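Long-range contacts in myosin-I heavy chain (Dictyostelium discoideum, PDB 5EJQ), which is an actin-based motor with ATPase activity that acts in the early steps of phagocytosis and in adhesion, this chain being a MyTH4-FERM unit of its tail: residues I200-T205 with F285-K290; K212-D217 with N227-R232; E248-I253 with I281-K286. The protein carries 3 engineered substitutions. All coordinates share one frame; numbering follows the deposited sequence.

Interaction 1 (I200-T205 with F285-K290); sequences IFVRIT and FKFVFK
The ring of Phe287 slants back along strand 200-205, because CG sits beside its own backbone N (chi1 -80°) and points toward Val202. Its edge, near the ring plane, faces the carbonyl oxygen of Arg203. Two aliphatic groups come in obliquely: Val202 CG1 lies 3.8 Å from Phe287 CE2, and Ile204 CD1 reaches Phe287 CB at 3.6 Å. The other branch of Ile204, CG2, leans toward the next phenylalanine along the strand, 3.7 Å from Phe289 CB, and so one isoleucine spans two phenylalanines. Over the centre of the Phe287 ring, CZ of Phe285 completes an edge-to-face stack, and Val266 and Leu267 of helix 263-277 touch Phe287 as well.

These are the central parallel strands of the ubiquitin-like first lobe of the FERM domain. Thr205 grips its neighbour on both sides of Val288: its N donates to Phe287 O at 2.9 Å, almost straight at 174°, and its O accepts from Phe289 N at 2.8 Å. Toward Arg203 the strands diverge, and a water takes over, accepting from Thr205 OG1 and donating to Arg203 O and Phe287 O. A second water donates to Thr205 OG1 and bonds weakly to Lys286 NZ. The contact thus joins apolar packing round Phe287 to backbone bonds at Thr205, with water bridging the polar atoms where the strands part.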
loop_
_atom_site.group_PDB
_atom_site.type_symbol
_atom_site.label_atom_id
_atom_site.label_comp_id
_atom_site.label_asym_id
_atom_site.label_seq_id
_atom_site.Cartn_x
_atom_site.Cartn_y
_atom_site.Cartn_z
ATOM N N ILE A 200 -6.711 -5.551 10.598
ATOM C CA ILE A 200 -7.382 -5.488 9.297
ATOM C C ILE A 200 -6.845 -6.657 8.495
ATOM O O ILE A 200 -5.642 -6.901 8.512
ATOM C CB ILE A 200 -7.216 -4.097 8.585
ATOM C CG1 ILE A 200 -7.937 -2.971 9.373
ATOM C CG2 ILE A 200 -7.752 -4.134 7.157
ATOM C CD1 ILE A 200 -7.094 -2.166 10.311
ATOM N N PHE A 201 -7.735 -7.445 7.887
ATOM C CA PHE A 201 -7.292 -8.550 7.048
ATOM C C PHE A 201 -7.078 -8.056 5.610
ATOM O O PHE A 201 -7.954 -7.412 5.035
ATOM C CB PHE A 201 -8.287 -9.731 7.073
ATOM C CG PHE A 201 -8.063 -10.751 5.968
ATOM C CD1 PHE A 201 -6.981 -11.620 6.009
ATOM C CD2 PHE A 201 -8.883 -10.781 4.850
ATOM C CE1 PHE A 201 -6.754 -12.534 4.972
ATOM C CE2 PHE A 201 -8.646 -11.689 3.807
ATOM C CZ PHE A 201 -7.591 -12.570 3.885
ATOM N N VAL A 202 -5.927 -8.367 5.032
ATOM C CA VAL A 202 -5.637 -8.103 3.617
ATOM C C VAL A 202 -5.111 -9.398 2.975
ATOM O O VAL A 202 -4.406 -10.178 3.619
ATOM C CB VAL A 202 -4.706 -6.898 3.331
ATOM C CG1 VAL A 202 -5.398 -5.575 3.628
ATOM C CG2 VAL A 202 -3.368 -7.011 4.077
ATOM N N ARG A 203 -5.455 -9.612 1.707
ATOM C CA ARG A 203 -5.038 -10.776 0.938
ATOM C C ARG A 203 -3.994 -10.311 -0.085
ATOM O O ARG A 203 -4.255 -9.373 -0.848
ATOM C CB ARG A 203 -6.265 -11.375 0.233
ATOM C CG ARG A 203 -6.131 -12.840 -0.169
ATOM C CD ARG A 203 -7.393 -13.354 -0.853
ATOM N NE ARG A 203 -8.532 -13.462 0.065
ATOM C CZ ARG A 203 -9.601 -12.670 0.044
ATOM N NH1 ARG A 203 -9.704 -11.701 -0.858
ATOM N NH2 ARG A 203 -10.581 -12.844 0.923
ATOM N N ILE A 204 -2.807 -10.946 -0.079
ATOM C CA ILE A 204 -1.728 -10.608 -1.015
ATOM C C ILE A 204 -1.522 -11.780 -1.946
ATOM O O ILE A 204 -1.381 -12.921 -1.491
ATOM C CB ILE A 204 -0.393 -10.239 -0.314
ATOM C CG1 ILE A 204 -0.605 -9.455 1.021
ATOM C CG2 ILE A 204 0.558 -9.501 -1.298
ATOM C CD1 ILE A 204 -1.048 -8.009 0.918
ATOM N N THR A 205 -1.485 -11.500 -3.247
ATOM C CA THR A 205 -1.236 -12.525 -4.263
ATOM C C THR A 205 0.261 -12.557 -4.566
ATOM O O THR A 205 0.854 -11.505 -4.807
ATOM C CB THR A 205 -2.087 -12.243 -5.528
ATOM O OG1 THR A 205 -3.447 -12.158 -5.122
ATOM C CG2 THR A 205 -1.946 -13.339 -6.614
ATOM N N PHE A 285 -9.829 -6.151 -7.668
ATOM C CA PHE A 285 -8.725 -5.545 -6.943
ATOM C C PHE A 285 -7.887 -6.627 -6.302
ATOM O O PHE A 285 -8.438 -7.585 -5.763
ATOM C CB PHE A 285 -9.210 -4.536 -5.867
ATOM C CG PHE A 285 -8.120 -4.137 -4.893
ATOM C CD1 PHE A 285 -7.111 -3.259 -5.275
ATOM C CD2 PHE A 285 -8.052 -4.706 -3.626
ATOM C CE1 PHE A 285 -6.077 -2.931 -4.390
ATOM C CE2 PHE A 285 -7.009 -4.391 -2.751
ATOM C CZ PHE A 285 -6.035 -3.498 -3.135
ATOM N N LYS A 286 -6.568 -6.425 -6.280
ATOM C CA LYS A 286 -5.599 -7.329 -5.658
ATOM C C LYS A 286 -4.406 -6.530 -5.164
ATOM O O LYS A 286 -3.995 -5.584 -5.822
ATOM C CB LYS A 286 -4.977 -8.269 -6.725
ATOM C CG LYS A 286 -5.765 -9.434 -7.231
ATOM C CD LYS A 286 -4.825 -10.195 -8.155
ATOM C CE LYS A 286 -5.509 -11.159 -9.075
ATOM N NZ LYS A 286 -4.520 -12.067 -9.712
ATOM N N PHE A 287 -3.790 -6.977 -4.079
ATOM C CA PHE A 287 -2.458 -6.560 -3.662
ATOM C C PHE A 287 -1.619 -7.689 -4.254
ATOM O O PHE A 287 -2.048 -8.854 -4.204
ATOM C CB PHE A 287 -2.284 -6.570 -2.135
ATOM C CG PHE A 287 -2.848 -5.361 -1.428
ATOM C CD1 PHE A 287 -2.319 -4.091 -1.650
ATOM C CD2 PHE A 287 -3.911 -5.488 -0.534
ATOM C CE1 PHE A 287 -2.813 -2.974 -0.951
ATOM C CE2 PHE A 287 -4.422 -4.359 0.147
ATOM C CZ PHE A 287 -3.877 -3.117 -0.076
ATOM N N VAL A 288 -0.456 -7.359 -4.855
ATOM C CA VAL A 288 0.436 -8.356 -5.449
ATOM C C VAL A 288 1.843 -8.150 -4.877
ATOM O O VAL A 288 2.300 -7.024 -4.764
ATOM C CB VAL A 288 0.396 -8.362 -7.011
ATOM C CG1 VAL A 288 1.222 -9.510 -7.586
ATOM C CG2 VAL A 288 -1.037 -8.456 -7.536
ATOM N N PHE A 289 2.510 -9.226 -4.491
ATOM C CA PHE A 289 3.860 -9.129 -3.927
ATOM C C PHE A 289 4.802 -9.526 -5.052
ATOM O O PHE A 289 4.784 -10.674 -5.472
ATOM C CB PHE A 289 3.987 -10.044 -2.700
ATOM C CG PHE A 289 5.313 -10.033 -1.980
ATOM C CD1 PHE A 289 5.847 -8.849 -1.493
ATOM C CD2 PHE A 289 5.975 -11.225 -1.696
ATOM C CE1 PHE A 289 7.033 -8.851 -0.757
ATOM C CE2 PHE A 289 7.168 -11.225 -0.971
ATOM C CZ PHE A 289 7.682 -10.039 -0.495
ATOM N N LYS A 290 5.564 -8.555 -5.590
ATOM C CA LYS A 290 6.445 -8.756 -6.749
ATOM C C LYS A 290 7.824 -8.157 -6.542
ATOM O O LYS A 290 7.983 -7.263 -5.718
ATOM C CB LYS A 290 5.833 -8.083 -7.996
ATOM C CG LYS A 290 4.572 -8.727 -8.534
ATOM C CD LYS A 290 4.045 -7.971 -9.749
ATOM C CE LYS A 290 4.187 -8.775 -11.010
ATOM N NZ LYS A 290 3.952 -7.941 -12.214
HETATM O O HOH W 1 -4.707 -10.470 -3.403
HETATM O O HOH W 2 -5.240 -13.658 -6.912
#

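Interaction 2 (K212-D217 with N227-R232); sequences KGLHID and NDLSQR
Lys212 starts the contact with the root of its side chain: CB lies 4.2 Å from CD2 of Leu229, while the rest of the chain swings off and NZ makes a weak hydrogen bond to Ser210. At Gly213 the carbonyl oxygen stands at the edge of the Arg232 guanidinium, near its plane, but 4.4 Å from NH1.

Leu214 makes the largest single contribution. With CG anti to the backbone N (chi1 -176°), its isobutyl group rises toward helix 222-232 and divides between two residues about one helical turn apart. CD1 lies over one face of the Arg232 guanidinium, 3.6 Å from NH1, and CD2 approaches CD2 of Leu229 at a looser 4.4 Å. Arg232 gets there by stretching out from CG to NE, laying its flat end over the leucine. Further along, Ile216 packs on Ile200 and Val202 instead, and Asp217 forms a salt bridge with Arg175 of helix 160-179 in the MyTH4 domain.

Leu229 also reaches Ile204 and Phe289, so the helix sits across several strands, its axis at 134° to strand 212-216. A helix that follows the first two strands and packs over one face of the sheet is the hallmark of the ubiquitin-like fold of the FERM F1 lobe.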
loop_
_atom_site.group_PDB
_atom_site.type_symbol
_atom_site.label_atom_id
_atom_site.label_comp_id
_atom_site.label_asym_id
_atom_site.label_seq_id
_atom_site.Cartn_x
_atom_site.Cartn_y
_atom_site.Cartn_z
ATOM N N LYS A 212 -1.682 -15.163 0.314
ATOM C CA LYS A 212 -1.192 -14.993 1.674
ATOM C C LYS A 212 -2.153 -14.040 2.367
ATOM O O LYS A 212 -2.395 -12.942 1.864
ATOM C CB LYS A 212 0.215 -14.341 1.690
ATOM C CG LYS A 212 1.149 -14.682 0.512
ATOM C CD LYS A 212 1.785 -16.072 0.638
ATOM C CE LYS A 212 2.267 -16.578 -0.702
ATOM N NZ LYS A 212 2.961 -17.892 -0.585
ATOM N N GLY A 213 -2.673 -14.465 3.512
ATOM C CA GLY A 213 -3.559 -13.684 4.358
ATOM C C GLY A 213 -2.741 -12.961 5.398
ATOM O O GLY A 213 -1.924 -13.575 6.084
ATOM N N LEU A 214 -2.935 -11.652 5.496
ATOM C CA LEU A 214 -2.144 -10.816 6.384
ATOM C C LEU A 214 -2.976 -9.922 7.255
ATOM O O LEU A 214 -3.936 -9.329 6.788
ATOM C CB LEU A 214 -1.195 -9.969 5.502
ATOM C CG LEU A 214 -0.154 -9.054 6.138
ATOM C CD1 LEU A 214 0.814 -9.827 7.015
ATOM C CD2 LEU A 214 0.657 -8.324 5.040
ATOM N N HIS A 215 -2.554 -9.793 8.516
ATOM C CA HIS A 215 -3.112 -8.886 9.505
ATOM C C HIS A 215 -2.242 -7.667 9.557
ATOM O O HIS A 215 -1.017 -7.785 9.670
ATOM C CB HIS A 215 -3.190 -9.538 10.881
ATOM C CG HIS A 215 -4.487 -10.246 11.104
ATOM N ND1 HIS A 215 -4.704 -11.003 12.233
ATOM C CD2 HIS A 215 -5.618 -10.227 10.365
ATOM C CE1 HIS A 215 -5.950 -11.433 12.140
ATOM N NE2 HIS A 215 -6.528 -11.008 11.019
ATOM N N ILE A 216 -2.871 -6.489 9.381
ATOM C CA ILE A 216 -2.206 -5.189 9.424
ATOM C C ILE A 216 -2.996 -4.277 10.368
ATOM O O ILE A 216 -4.108 -4.618 10.762
ATOM C CB ILE A 216 -2.094 -4.573 7.982
ATOM C CG1 ILE A 216 -3.488 -4.202 7.378
ATOM C CG2 ILE A 216 -1.274 -5.482 7.027
ATOM C CD1 ILE A 216 -3.438 -3.346 6.009
ATOM N N ASP A 217 -2.455 -3.099 10.675
ATOM C CA ASP A 217 -3.202 -2.074 11.399
ATOM C C ASP A 217 -3.292 -0.824 10.488
ATOM O O ASP A 217 -2.762 -0.853 9.370
ATOM C CB ASP A 217 -2.633 -1.797 12.801
ATOM C CG ASP A 217 -1.291 -1.091 12.883
ATOM O OD1 ASP A 217 -0.897 -0.435 11.891
ATOM O OD2 ASP A 217 -0.665 -1.146 13.955
ATOM N N ASN A 227 8.434 -6.341 4.180
ATOM C CA ASN A 227 9.393 -6.990 5.094
ATOM C C ASN A 227 8.756 -8.204 5.759
ATOM O O ASN A 227 9.399 -9.250 5.807
ATOM C CB ASN A 227 9.915 -6.007 6.160
ATOM C CG ASN A 227 10.834 -4.959 5.585
ATOM O OD1 ASN A 227 11.318 -5.081 4.467
ATOM N ND2 ASN A 227 11.067 -3.880 6.310
ATOM N N ASP A 228 7.472 -8.091 6.213
ATOM C CA ASP A 228 6.754 -9.214 6.830
ATOM C C ASP A 228 6.549 -10.356 5.868
ATOM O O ASP A 228 6.792 -11.498 6.247
ATOM C CB ASP A 228 5.401 -8.794 7.451
ATOM C CG ASP A 228 5.507 -7.832 8.615
ATOM O OD1 ASP A 228 6.647 -7.594 9.096
ATOM O OD2 ASP A 228 4.457 -7.303 9.041
ATOM N N LEU A 229 6.102 -10.063 4.627
ATOM C CA LEU A 229 5.924 -11.105 3.615
ATOM C C LEU A 229 7.247 -11.785 3.263
ATOM O O LEU A 229 7.276 -12.999 3.107
ATOM C CB LEU A 229 5.248 -10.578 2.340
ATOM C CG LEU A 229 3.756 -10.277 2.395
ATOM C CD1 LEU A 229 3.255 -9.985 1.029
ATOM C CD2 LEU A 229 2.957 -11.432 2.985
ATOM N N SER A 230 8.325 -10.994 3.143
ATOM C CA SER A 230 9.690 -11.452 2.843
ATOM C C SER A 230 10.118 -12.468 3.920
ATOM O O SER A 230 10.545 -13.574 3.592
ATOM C CB SER A 230 10.659 -10.266 2.875
ATOM O OG SER A 230 10.516 -9.477 1.711
ATOM N N GLN A 231 10.022 -12.062 5.195
ATOM C CA GLN A 231 10.393 -12.880 6.346
ATOM C C GLN A 231 9.573 -14.171 6.380
ATOM O O GLN A 231 10.151 -15.234 6.560
ATOM C CB GLN A 231 10.223 -12.073 7.639
ATOM C CG GLN A 231 11.007 -12.638 8.841
ATOM C CD GLN A 231 10.288 -13.744 9.588
ATOM O OE1 GLN A 231 9.052 -13.861 9.567
ATOM N NE2 GLN A 231 11.056 -14.585 10.269
ATOM N N ARG A 232 8.246 -14.079 6.173
ATOM C CA ARG A 232 7.332 -15.229 6.196
ATOM C C ARG A 232 7.559 -16.176 5.060
ATOM O O ARG A 232 7.440 -17.380 5.250
ATOM C CB ARG A 232 5.871 -14.771 6.212
ATOM C CG ARG A 232 5.480 -14.213 7.548
ATOM C CD ARG A 232 4.175 -13.471 7.506
ATOM N NE ARG A 232 3.930 -12.882 8.821
ATOM C CZ ARG A 232 2.730 -12.667 9.338
ATOM N NH1 ARG A 232 1.638 -12.948 8.635
ATOM N NH2 ARG A 232 2.611 -12.161 10.560
#

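Interaction 3 (E248-I253 with I281-K286); sequences ESFNGI and IQVNFK
Ile281 opens the contact with CD1, which comes within 3.6 Å of the side-chain nitrogen ND2 of Asn251. The same ND2 donates to the carbonyl oxygen of Gln282 at 2.8 Å; that oxygen lies in the plane of the Asn251 amide, yet the donor sits 47° out of the plane of the carbonyl. Val283 runs alongside Phe250, both pointing the same way, with CG1 at the ring edge 3.6 Å from CZ, and the pair is backed by Leu273 and Leu277 of helix 263-277.

Asn284 is tied to Asn251 twice: its N donates to Asn251 OD1 at 2.8 Å, and its O accepts from Asn251 N, nearly straight at 173°. Asn251 and Gly252 form the corner of a type I' turn, both with positive phi, in the two-residue hairpin that joins the third and fourth strands of the ubiquitin-like F1 lobe. Replacing Asn251 by an alanine would probably leave the Asn284 N-H and the Gln282 carbonyl without their mates, and residue 251 held to Asn284 by its backbone N-H alone. A water that accepts from Gly252 N and hydrogen-bonds to Ser249 OG also donates to Asn284 O.

Phe285 crosses Phe250 at about a right angle, Phe285 CB lying 4.0 Å from Phe250 CD1, and takes Glu248 CG at its ring edge. Val266 and Val270, the latter lining a bound glycine's pocket, touch Phe285 from helix 263-277. Lys286 and Ser249 form an antiparallel hydrogen-bonded pair, Lys286 N to Ser249 O at 2.9 Å and Ser249 N to Lys286 O at 2.7 Å.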
loop_
_atom_site.group_PDB
_atom_site.type_symbol
_atom_site.label_atom_id
_atom_site.label_comp_id
_atom_site.label_asym_id
_atom_site.label_seq_id
_atom_site.Cartn_x
_atom_site.Cartn_y
_atom_site.Cartn_z
ATOM N N GLU A 248 -0.464 -2.498 -6.090
ATOM C CA GLU A 248 -1.914 -2.424 -6.173
ATOM C C GLU A 248 -2.311 -2.847 -7.597
ATOM O O GLU A 248 -1.713 -2.388 -8.568
ATOM C CB GLU A 248 -2.306 -0.959 -5.874
ATOM C CG GLU A 248 -3.731 -0.543 -6.150
ATOM C CD GLU A 248 -3.888 0.964 -6.256
ATOM O OE1 GLU A 248 -3.219 1.697 -5.487
ATOM O OE2 GLU A 248 -4.653 1.412 -7.139
ATOM N N SER A 249 -3.291 -3.729 -7.719
ATOM C CA SER A 249 -3.750 -4.195 -9.024
ATOM C C SER A 249 -5.253 -4.011 -9.169
ATOM O O SER A 249 -6.002 -4.495 -8.326
ATOM C CB SER A 249 -3.376 -5.663 -9.242
ATOM O OG SER A 249 -3.827 -6.126 -10.503
ATOM N N PHE A 250 -5.697 -3.329 -10.241
ATOM C CA PHE A 250 -7.133 -3.150 -10.474
ATOM C C PHE A 250 -7.446 -3.548 -11.905
ATOM O O PHE A 250 -6.944 -2.931 -12.839
ATOM C CB PHE A 250 -7.611 -1.718 -10.130
ATOM C CG PHE A 250 -9.117 -1.622 -9.992
ATOM C CD1 PHE A 250 -9.740 -1.890 -8.778
ATOM C CD2 PHE A 250 -9.918 -1.314 -11.092
ATOM C CE1 PHE A 250 -11.143 -1.853 -8.665
ATOM C CE2 PHE A 250 -11.314 -1.258 -10.974
ATOM C CZ PHE A 250 -11.917 -1.526 -9.763
ATOM N N ASN A 251 -8.219 -4.631 -12.076
ATOM C CA ASN A 251 -8.592 -5.198 -13.384
ATOM C C ASN A 251 -7.358 -5.486 -14.258
ATOM O O ASN A 251 -7.384 -5.271 -15.465
ATOM C CB ASN A 251 -9.643 -4.306 -14.095
ATOM C CG ASN A 251 -11.002 -4.331 -13.426
ATOM O OD1 ASN A 251 -11.304 -5.209 -12.613
ATOM N ND2 ASN A 251 -11.873 -3.397 -13.782
ATOM N N GLY A 252 -6.285 -5.954 -13.610
ATOM C CA GLY A 252 -5.018 -6.286 -14.254
ATOM C C GLY A 252 -4.052 -5.121 -14.396
ATOM O O GLY A 252 -2.913 -5.317 -14.822
ATOM N N ILE A 253 -4.489 -3.908 -14.066
ATOM C CA ILE A 253 -3.638 -2.716 -14.156
ATOM C C ILE A 253 -2.884 -2.556 -12.847
ATOM O O ILE A 253 -3.503 -2.419 -11.807
ATOM C CB ILE A 253 -4.432 -1.426 -14.550
ATOM C CG1 ILE A 253 -5.348 -1.638 -15.809
ATOM C CG2 ILE A 253 -3.480 -0.223 -14.718
ATOM C CD1 ILE A 253 -4.666 -2.165 -17.128
ATOM N N ILE A 281 -18.798 -2.255 -14.894
ATOM C CA ILE A 281 -17.614 -3.066 -15.194
ATOM C C ILE A 281 -17.275 -3.974 -14.004
ATOM O O ILE A 281 -17.913 -3.883 -12.950
ATOM C CB ILE A 281 -16.360 -2.275 -15.724
ATOM C CG1 ILE A 281 -15.899 -1.153 -14.766
ATOM C CG2 ILE A 281 -16.569 -1.747 -17.143
ATOM C CD1 ILE A 281 -14.408 -1.009 -14.608
ATOM N N GLN A 282 -16.283 -4.866 -14.186
ATOM C CA GLN A 282 -15.775 -5.751 -13.138
ATOM C C GLN A 282 -14.921 -4.898 -12.204
ATOM O O GLN A 282 -14.374 -3.873 -12.631
ATOM C CB GLN A 282 -14.902 -6.865 -13.739
ATOM C CG GLN A 282 -15.672 -7.983 -14.428
ATOM C CD GLN A 282 -14.728 -8.991 -15.035
ATOM O OE1 GLN A 282 -14.007 -9.708 -14.323
ATOM N NE2 GLN A 282 -14.696 -9.055 -16.372
ATOM N N VAL A 283 -14.808 -5.309 -10.939
ATOM C CA VAL A 283 -14.017 -4.568 -9.959
ATOM C C VAL A 283 -13.019 -5.505 -9.279
ATOM O O VAL A 283 -13.114 -5.769 -8.081
ATOM C CB VAL A 283 -14.885 -3.739 -8.972
ATOM C CG1 VAL A 283 -15.368 -2.455 -9.632
ATOM C CG2 VAL A 283 -16.066 -4.547 -8.422
ATOM N N ASN A 284 -12.066 -6.031 -10.063
ATOM C CA ASN A 284 -11.091 -6.977 -9.542
ATOM C C ASN A 284 -9.861 -6.284 -8.986
ATOM O O ASN A 284 -8.969 -5.881 -9.734
ATOM C CB ASN A 284 -10.746 -8.054 -10.574
ATOM C CG ASN A 284 -11.969 -8.599 -11.272
ATOM O OD1 ASN A 284 -12.850 -9.223 -10.664
ATOM N ND2 ASN A 284 -12.084 -8.298 -12.552
ATOM N N PHE A 285 -9.829 -6.151 -7.668
ATOM C CA PHE A 285 -8.725 -5.545 -6.943
ATOM C C PHE A 285 -7.887 -6.627 -6.302
ATOM O O PHE A 285 -8.438 -7.585 -5.763
ATOM C CB PHE A 285 -9.210 -4.536 -5.867
ATOM C CG PHE A 285 -8.120 -4.137 -4.893
ATOM C CD1 PHE A 285 -7.111 -3.259 -5.275
ATOM C CD2 PHE A 285 -8.052 -4.706 -3.626
ATOM C CE1 PHE A 285 -6.077 -2.931 -4.390
ATOM C CE2 PHE A 285 -7.009 -4.391 -2.751
ATOM C CZ PHE A 285 -6.035 -3.498 -3.135
ATOM N N LYS A 286 -6.568 -6.425 -6.280
ATOM C CA LYS A 286 -5.599 -7.329 -5.658
ATOM C C LYS A 286 -4.406 -6.530 -5.164
ATOM O O LYS A 286 -3.995 -5.584 -5.822
ATOM C CB LYS A 286 -4.977 -8.269 -6.725
ATOM C CG LYS A 286 -5.765 -9.434 -7.231
ATOM C CD LYS A 286 -4.825 -10.195 -8.155
ATOM C CE LYS A 286 -5.509 -11.159 -9.075
ATOM N NZ LYS A 286 -4.520 -12.067 -9.712
HETATM O O HOH W 3 -6.599 -6.975 -10.652
#

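Overall arrangement
From the N terminus, the chain leaves the MyTH4 helices and enters the F1 lobe at strand 200-205. Interaction 2 closes first, a short loop that folds helix 222-232 back over strand 211-216. Interaction 3 then closes a longer loop, containing helix 263-277, between strand 244-250 and the start of strand 285-291. The latter strand goes on to meet strand 200-205, so interaction 1 encloses interaction 2 and ends on the same strand as interaction 3, while interactions 2 and 3 follow one another in series. Interactions 1 and 3 share Phe285 and Lys286, whereas interactions 2 and 3 stay about 10 Å apart at their nearest atoms. One mixed sheet joins them all, with strand 285-291 between strands 200-205 and 244-250.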